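Orotidine 5'-phosphate decarboxylase (Lactobacillus acidophilus, PDB 3TFX) probably catalyses the decarboxylation of orotidine 5'-monophosphate to UMP, the last step of de novo UMP synthesis, as a homodimeric TIM barrel. Local coordinates at residues A[64-69]-A[95-100]; A[11-16]-A[38-43]. All coordinates share one frame; numbering follows the deposited sequence.

Both contacts lie in the first half of the TIM barrel, between barrel loops and the helices beside them. They follow one another along the chain: interaction 2 closes before interaction 1 opens. Interaction 2 sets the loop after strand 7-10 on helix 38-44, which follows strand 33-36. Interaction 1 sets the end of strand 58-65 and the loop after it on helix 95-108, which follows strand 86-90. These four strands are successive neighbours in the barrel. The contact centres are about 24 Å apart, and the nearest atoms are about 5 Å apart without touching. Both contacts hold predicted substrate-binding residues, and both reach the second subunit of the homodimer.

Interaction 1. Residues A[64-69]-A[95-100]; sequences KMHDIP and SQMIKS
The loop leaving strand 58-65 of the TIM barrel rests here on the first turns of helix 95-108, with Met-97 and Pro-69 at the centre. Met-97 and Met-65 are selenomethionines. The side chain of Met-97 enters the bend of residues 65-69. Met-97 CG lies 3.1 Å from Asp-67 O. Met-97 SE is 3.2 Å from that same Asp-67 O. The chain starts anti to the backbone N (chi1 -163°) and bends twice further out. The last bend turns Met-97 CE back toward Met-65 O, at 3.9 Å. Met-97 SE also stands obliquely to the ring of His-66, 4.3 Å from His-66 CD2. Val-72 and Val-89 pack on Met-97 from helix 69-80 and strand 86-90.

Pro-69 opens helix 69-80 and lies over the first turn of the other helix. Pro-69 CG sits 3.7 Å from Gln-96 CG, and the two side chains cross at about a right angle. On the next turn, Ser-100 OG is 3.4 Å from Pro-69 CB. This hydroxyl accepts a hydrogen bond from Gln-96 NE2, which holds the Gln-96 amide along its own helix, toward the next turn. The donor-acceptor line lies nearly in the amide plane.

Asp-67 OD1 takes the N-H of Ile-68 at 2.7 Å through its anti lone pair, which probably helps fix the turn before helix 69-80. Asp-67 OD2 forms a salt bridge with Lys-64 of the second subunit. His-66 ND1 is hydrogen-bonded to His-66 ND1 of that subunit. Lys-64 is the predicted proton donor and also pairs with Asp-62. The contact thus joins one beta-alpha unit of the barrel to the helix of the next, beside a predicted active site shared across the dimer interface, as in other OMP decarboxylases.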
# COMPACT_ATOMS: atom_id res chain seq x y z
N LYS A 64 1.94 -0.30 -4.10
CA LYS A 64 1.89 -1.68 -3.56
C LYS A 64 0.61 -1.99 -2.77
O LYS A 64 0.66 -2.39 -1.59
CB LYS A 64 3.14 -2.01 -2.73
CG LYS A 64 4.47 -1.73 -3.44
CD LYS A 64 5.66 -2.35 -2.71
CE LYS A 64 6.98 -2.11 -3.49
NZ LYS A 64 7.23 -0.66 -3.81
N MSE A 65 -0.54 -1.81 -3.40
CA MSE A 65 -1.81 -1.95 -2.66
C MSE A 65 -1.90 -3.33 -2.05
O MSE A 65 -1.57 -4.34 -2.71
CB MSE A 65 -3.00 -1.65 -3.56
CG MSE A 65 -3.15 -0.17 -3.88
SE MSE A 65 -4.54 0.13 -5.21
CE MSE A 65 -3.63 -0.70 -6.75
N HIS A 66 -2.29 -3.37 -0.78
CA HIS A 66 -2.45 -4.63 -0.05
C HIS A 66 -3.59 -4.53 0.99
O HIS A 66 -3.39 -4.10 2.15
CB HIS A 66 -1.12 -5.02 0.60
CG HIS A 66 -1.09 -6.39 1.19
ND1 HIS A 66 -0.03 -6.86 1.93
CD2 HIS A 66 -2.00 -7.39 1.17
CE1 HIS A 66 -0.28 -8.10 2.32
NE2 HIS A 66 -1.47 -8.45 1.87
N ASP A 67 -4.78 -4.94 0.56
CA ASP A 67 -6.01 -4.81 1.33
C ASP A 67 -6.99 -5.86 0.78
O ASP A 67 -6.61 -6.65 -0.09
CB ASP A 67 -6.55 -3.37 1.19
CG ASP A 67 -7.42 -2.94 2.38
OD1 ASP A 67 -8.21 -3.76 2.86
OD2 ASP A 67 -7.31 -1.78 2.82
N ILE A 68 -8.22 -5.89 1.28
CA ILE A 68 -9.23 -6.88 0.84
C ILE A 68 -9.64 -6.60 -0.62
O ILE A 68 -9.54 -5.47 -1.07
CB ILE A 68 -10.46 -6.95 1.81
CG1 ILE A 68 -11.31 -5.68 1.75
CG2 ILE A 68 -9.99 -7.20 3.26
CD1 ILE A 68 -12.62 -5.77 2.52
N PRO A 69 -10.08 -7.64 -1.37
CA PRO A 69 -10.36 -7.46 -2.80
C PRO A 69 -11.25 -6.25 -3.14
O PRO A 69 -10.91 -5.50 -4.06
CB PRO A 69 -11.04 -8.78 -3.20
CG PRO A 69 -10.41 -9.78 -2.30
CD PRO A 69 -10.20 -9.06 -0.98
N SER A 95 -4.93 -14.30 -4.52
CA SER A 95 -5.46 -14.43 -5.87
C SER A 95 -6.64 -13.52 -6.22
O SER A 95 -6.65 -12.87 -7.28
CB SER A 95 -5.89 -15.88 -6.09
OG SER A 95 -6.30 -16.03 -7.42
N GLN A 96 -7.65 -13.50 -5.36
CA GLN A 96 -8.85 -12.70 -5.62
C GLN A 96 -8.55 -11.20 -5.61
O GLN A 96 -9.12 -10.43 -6.41
CB GLN A 96 -9.99 -13.04 -4.65
CG GLN A 96 -11.27 -12.22 -4.94
CD GLN A 96 -11.83 -12.47 -6.34
OE1 GLN A 96 -12.04 -13.62 -6.74
NE2 GLN A 96 -12.07 -11.39 -7.10
N MSE A 97 -7.67 -10.78 -4.71
CA MSE A 97 -7.28 -9.38 -4.61
C MSE A 97 -6.60 -8.90 -5.90
O MSE A 97 -6.83 -7.78 -6.36
CB MSE A 97 -6.37 -9.17 -3.41
CG MSE A 97 -6.25 -7.72 -3.00
SE MSE A 97 -4.47 -7.31 -2.32
CE MSE A 97 -3.45 -7.54 -3.98
N ILE A 98 -5.77 -9.77 -6.48
CA ILE A 98 -5.09 -9.43 -7.72
C ILE A 98 -6.12 -9.28 -8.86
O ILE A 98 -6.08 -8.29 -9.60
CB ILE A 98 -3.98 -10.44 -8.08
CG1 ILE A 98 -2.87 -10.43 -7.03
CG2 ILE A 98 -3.40 -10.17 -9.49
CD1 ILE A 98 -1.86 -11.60 -7.15
N LYS A 99 -7.05 -10.24 -8.97
CA LYS A 99 -8.12 -10.17 -9.97
C LYS A 99 -8.95 -8.90 -9.82
O LYS A 99 -9.29 -8.25 -10.81
CB LYS A 99 -9.05 -11.39 -9.91
CG LYS A 99 -8.39 -12.73 -10.23
CD LYS A 99 -9.33 -13.90 -9.88
CE LYS A 99 -8.66 -15.24 -10.09
NZ LYS A 99 -9.64 -16.35 -9.79
N SER A 100 -9.29 -8.55 -8.57
CA SER A 100 -10.10 -7.35 -8.31
C SER A 100 -9.33 -6.08 -8.68
O SER A 100 -9.89 -5.14 -9.22
CB SER A 100 -10.56 -7.31 -6.84
OG SER A 100 -11.51 -8.33 -6.58

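Interaction 2. Residues A[11-16]-A[38-43]; sequences LDLDNE and MELFYN
Glu-39 and Leu-40 both send CG anti to the backbone N (chi1 170° and 179°), which brings their side chains against the backbone of Leu-13. The contact belongs to the TIM barrel: the loop after strand 7-10 lies across the start of helix 38-44, just beyond the second strand.

Leu-13 O is the shared point. Glu-39 CG comes within 3.2 Å of it, and Leu-40 CB within 3.4 Å. Glu-39 CG also lies 3.9 Å from Asp-14 CB. Beyond CG the Glu-39 chain is extended, so its carboxylate runs alongside the loop toward Asp-12, and Glu-39 OE1 is 4.1 Å from Asp-12 CB. Asp-14 OD1 is 4.7 Å from Glu-39 OE2, a like-charge pair that may be mildly unfavourable. With an alanine here in place of Glu-39, CG and the carboxylate are gone, and Leu-13 O and Asp-14 CB would probably lose their cover on this side.

Leu-13 and Leu-40 lie side by side and point the same way, with their CD1 atoms 4.0 Å apart. Ile-22 of helix 16-24 also touches Leu-13. Leu-40 CD1 further reaches the backbone N of Asn-15, the residue at the N-cap of that helix.

Asp-12 is a predicted substrate-binding residue, with its side chain about 6 Å from those of Lys-35 and Arg-217, both also predicted to bind substrate. At the far end, Asn-43 packs its CB against Asp-14 O. Its OD1 is hydrogen-bonded to Lys-81 of the second subunit. The other end of the amide turns back on its own helix: Asn-43 ND2 donates to Glu-39 O at 2.8 Å, with a C=O...donor angle of 168°.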
# COMPACT_ATOMS: atom_id res chain seq x y z
N LEU A 11 12.10 8.31 -8.98
CA LEU A 11 12.17 9.60 -8.31
C LEU A 11 11.85 9.42 -6.84
O LEU A 11 10.71 9.13 -6.47
CB LEU A 11 11.19 10.60 -8.96
CG LEU A 11 11.30 10.80 -10.47
CD1 LEU A 11 10.31 11.84 -10.93
CD2 LEU A 11 12.73 11.18 -10.89
N ASP A 12 12.87 9.58 -6.01
CA ASP A 12 12.75 9.49 -4.57
C ASP A 12 12.86 10.92 -4.02
O ASP A 12 13.95 11.39 -3.70
CB ASP A 12 13.87 8.60 -4.00
CG ASP A 12 13.84 7.17 -4.56
OD1 ASP A 12 12.75 6.68 -4.94
OD2 ASP A 12 14.91 6.52 -4.63
N LEU A 13 11.72 11.60 -3.95
CA LEU A 13 11.62 12.96 -3.45
C LEU A 13 10.23 13.17 -2.87
O LEU A 13 9.31 12.42 -3.20
CB LEU A 13 11.89 13.97 -4.58
CG LEU A 13 11.48 13.55 -5.99
CD1 LEU A 13 9.98 13.71 -6.20
CD2 LEU A 13 12.26 14.33 -7.05
N ASP A 14 10.06 14.19 -2.03
CA ASP A 14 8.82 14.37 -1.26
C ASP A 14 8.06 15.66 -1.53
O ASP A 14 7.15 16.01 -0.78
CB ASP A 14 9.12 14.25 0.24
CG ASP A 14 9.98 15.40 0.78
OD1 ASP A 14 10.28 15.37 1.97
OD2 ASP A 14 10.35 16.33 0.03
N ASN A 15 8.44 16.37 -2.60
CA ASN A 15 7.85 17.66 -2.90
C ASN A 15 7.83 17.98 -4.39
O ASN A 15 8.81 17.71 -5.11
CB ASN A 15 8.53 18.79 -2.12
CG ASN A 15 10.02 18.91 -2.44
OD1 ASN A 15 10.85 18.14 -1.95
ND2 ASN A 15 10.34 19.89 -3.26
N GLU A 16 6.73 18.58 -4.82
CA GLU A 16 6.46 18.95 -6.21
C GLU A 16 7.53 19.86 -6.86
O GLU A 16 7.78 19.77 -8.06
CB GLU A 16 5.09 19.62 -6.29
CG GLU A 16 4.39 19.51 -7.63
CD GLU A 16 3.15 20.38 -7.69
OE1 GLU A 16 2.62 20.72 -6.61
OE2 GLU A 16 2.71 20.71 -8.81
N MSE A 38 5.11 6.02 -2.40
CA MSE A 38 4.50 6.65 -1.23
C MSE A 38 5.09 8.01 -0.87
O MSE A 38 4.36 8.92 -0.54
CB MSE A 38 4.69 5.76 0.00
CG MSE A 38 3.71 4.67 0.12
SE MSE A 38 4.26 3.61 1.64
CE MSE A 38 3.44 1.93 1.04
N GLU A 39 6.42 8.09 -0.91
CA GLU A 39 7.14 9.31 -0.54
C GLU A 39 6.57 10.55 -1.24
O GLU A 39 6.23 11.53 -0.57
CB GLU A 39 8.66 9.15 -0.78
CG GLU A 39 9.45 10.48 -0.64
CD GLU A 39 10.95 10.29 -0.43
OE1 GLU A 39 11.49 9.22 -0.76
OE2 GLU A 39 11.59 11.24 0.08
N LEU A 40 6.44 10.49 -2.56
CA LEU A 40 5.87 11.61 -3.30
C LEU A 40 4.34 11.68 -3.25
O LEU A 40 3.77 12.72 -2.89
CB LEU A 40 6.35 11.65 -4.76
CG LEU A 40 5.74 12.82 -5.55
CD1 LEU A 40 6.17 14.19 -4.99
CD2 LEU A 40 6.06 12.75 -7.01
N PHE A 41 3.68 10.58 -3.62
CA PHE A 41 2.22 10.56 -3.73
C PHE A 41 1.48 10.96 -2.44
O PHE A 41 0.51 11.71 -2.50
CB PHE A 41 1.74 9.21 -4.27
CG PHE A 41 0.26 9.16 -4.60
CD1 PHE A 41 -0.27 9.95 -5.60
CD2 PHE A 41 -0.60 8.32 -3.90
CE1 PHE A 41 -1.62 9.91 -5.90
CE2 PHE A 41 -1.95 8.27 -4.18
CZ PHE A 41 -2.47 9.06 -5.19
N TYR A 42 1.96 10.49 -1.29
CA TYR A 42 1.30 10.82 -0.01
C TYR A 42 1.56 12.27 0.46
O TYR A 42 0.86 12.76 1.36
CB TYR A 42 1.67 9.82 1.10
CG TYR A 42 1.10 8.41 0.92
CD1 TYR A 42 0.37 8.05 -0.21
CD2 TYR A 42 1.33 7.42 1.90
CE1 TYR A 42 -0.16 6.75 -0.36
CE2 TYR A 42 0.81 6.12 1.77
CZ TYR A 42 0.08 5.79 0.62
OH TYR A 42 -0.43 4.52 0.48
N ASN A 43 2.57 12.93 -0.13
CA ASN A 43 2.76 14.38 0.03
C ASN A 43 2.02 15.22 -1.02
O ASN A 43 1.38 16.21 -0.68
CB ASN A 43 4.25 14.76 0.01
CG ASN A 43 4.94 14.49 1.32
OD1 ASN A 43 4.64 15.11 2.35
ND2 ASN A 43 5.87 13.54 1.31